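ATP-dependent protease (Xanthomonas campestris pv. campestris, PDB 7CAY) probably recognises and binds protein substrates, as a Lon-like N-terminal domain. Local coordinates at residues A[178-181]-A[182-185]. Sequence-based numbering, arbitrary orientation.
Sequences EDDP and HRRL
The guanidinium of R184 lies with one face against P181, whose CA sits over the centre of the group, 3.8 Å above its plane, and D180 O is on that face too. At its edge is the carbonyl of E178: R184 NE donates to E178 O at 3.0 Å, the donor standing above the carbonyl plane, 37° out of it. A bend at chi3 (-81°) brings NE round to the loop carbonyl, and a side chain of the first helical turn thus holds E178, the first residue to leave helix 169-177. R183 offers a face as well, with D180 CB packed off-centre toward its rim. Its NH1 pairs with the carboxylate of E178, a salt bridge whose exact geometry is doubtful. All of this surrounds the N-cap of helix 181-190, which follows helix 169-177 after a short loop in the C-terminal helical part of this Lon-like substrate-binding domain. D180 is the cap: with CG anti to the backbone N (chi1 169°), OD1 accepts from R183 N at 2.8 Å, met from above the carboxylate plane. The other oxygen, OD2, lies at the edge of the H182 ring and takes a weak bond from ND1, 3.5 Å away. Helical bonding starts here, R184 N to D180 O at 2.9 Å and L185 N to P181 O at 3.1 Å. D179 points away from the helix at CB, and its carboxylate forms salt bridges with R92 and R94 on strand 83-100, while P181, H182, R184 and L185 rest on helix 154-164.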
loop_
_atom_site.group_PDB
_atom_site.type_symbol
_atom_site.label_atom_id
_atom_site.label_comp_id
_atom_site.label_asym_id
_atom_site.label_seq_id
_atom_site.Cartn_x
_atom_site.Cartn_y
_atom_site.Cartn_z
ATOM N N GLU A 178 -2.882 -1.802 -11.425
ATOM C CA GLU A 178 -3.206 -3.028 -12.146
ATOM C C GLU A 178 -3.844 -4.035 -11.196
ATOM O O GLU A 178 -3.224 -4.446 -10.210
ATOM C CB GLU A 178 -1.949 -3.615 -12.782
ATOM C CG GLU A 178 -2.195 -4.896 -13.561
ATOM C CD GLU A 178 -3.049 -4.671 -14.790
ATOM O OE1 GLU A 178 -2.551 -4.058 -15.755
ATOM O OE2 GLU A 178 -4.224 -5.095 -14.785
ATOM N N ASP A 179 -5.075 -4.444 -11.498
ATOM C CA ASP A 179 -5.832 -5.337 -10.629
ATOM C C ASP A 179 -5.726 -6.806 -11.030
ATOM O O ASP A 179 -6.451 -7.639 -10.476
ATOM C CB ASP A 179 -7.304 -4.913 -10.589
ATOM C CG ASP A 179 -7.501 -3.550 -9.946
ATOM O OD1 ASP A 179 -6.614 -3.116 -9.177
ATOM O OD2 ASP A 179 -8.545 -2.913 -10.206
ATOM N N ASP A 180 -4.841 -7.148 -11.965
ATOM C CA ASP A 180 -4.643 -8.531 -12.369
ATOM C C ASP A 180 -3.219 -8.970 -12.051
ATOM O O ASP A 180 -2.262 -8.302 -12.467
ATOM C CB ASP A 180 -4.930 -8.715 -13.870
ATOM C CG ASP A 180 -4.482 -10.071 -14.389
ATOM O OD1 ASP A 180 -3.741 -10.105 -15.396
ATOM O OD2 ASP A 180 -4.852 -11.099 -13.781
ATOM N N PRO A 181 -3.037 -10.077 -11.321
ATOM C CA PRO A 181 -1.674 -10.478 -10.932
ATOM C C PRO A 181 -0.772 -10.809 -12.108
ATOM O O PRO A 181 0.432 -10.529 -12.053
ATOM C CB PRO A 181 -1.914 -11.706 -10.042
ATOM C CG PRO A 181 -3.318 -11.555 -9.550
ATOM C CD PRO A 181 -4.068 -10.906 -10.673
ATOM N N HIS A 182 -1.314 -11.399 -13.173
ATOM C CA HIS A 182 -0.467 -11.818 -14.285
ATOM C C HIS A 182 -0.065 -10.637 -15.161
ATOM O O HIS A 182 1.100 -10.531 -15.562
ATOM C CB HIS A 182 -1.179 -12.890 -15.108
ATOM C CG HIS A 182 -1.722 -14.015 -14.283
ATOM N ND1 HIS A 182 -3.042 -14.082 -13.894
ATOM C CD2 HIS A 182 -1.120 -15.110 -13.762
ATOM C CE1 HIS A 182 -3.232 -15.174 -13.175
ATOM N NE2 HIS A 182 -2.083 -15.815 -13.080
ATOM N N ARG A 183 -1.007 -9.741 -15.470
ATOM C CA ARG A 183 -0.639 -8.527 -16.191
ATOM C C ARG A 183 0.267 -7.642 -15.347
ATOM O O ARG A 183 1.053 -6.858 -15.891
ATOM C CB ARG A 183 -1.889 -7.761 -16.625
ATOM C CG ARG A 183 -2.182 -7.879 -18.115
ATOM C CD ARG A 183 -3.389 -7.054 -18.539
ATOM N NE ARG A 183 -4.651 -7.652 -18.111
ATOM C CZ ARG A 183 -5.479 -7.106 -17.226
ATOM N NH1 ARG A 183 -5.185 -5.935 -16.676
ATOM N NH2 ARG A 183 -6.605 -7.726 -16.898
ATOM N N ARG A 184 0.172 -7.757 -14.020
ATOM C CA ARG A 184 1.116 -7.074 -13.143
ATOM C C ARG A 184 2.530 -7.594 -13.363
ATOM O O ARG A 184 3.478 -6.815 -13.509
ATOM C CB ARG A 184 0.691 -7.257 -11.686
ATOM C CG ARG A 184 0.509 -5.965 -10.911
ATOM C CD ARG A 184 0.120 -6.257 -9.472
ATOM N NE ARG A 184 -1.307 -6.538 -9.329
ATOM C CZ ARG A 184 -1.807 -7.466 -8.520
ATOM N NH1 ARG A 184 -0.993 -8.220 -7.790
ATOM N NH2 ARG A 184 -3.119 -7.647 -8.446
ATOM N N LEU A 185 2.686 -8.919 -13.404
ATOM C CA LEU A 185 3.993 -9.516 -13.654
ATOM C C LEU A 185 4.473 -9.287 -15.081
ATOM O O LEU A 185 5.684 -9.321 -15.325
ATOM C CB LEU A 185 3.949 -11.014 -13.349
ATOM C CG LEU A 185 3.879 -11.391 -11.867
ATOM C CD1 LEU A 185 3.399 -12.823 -11.694
ATOM C CD2 LEU A 185 5.237 -11.202 -11.207
#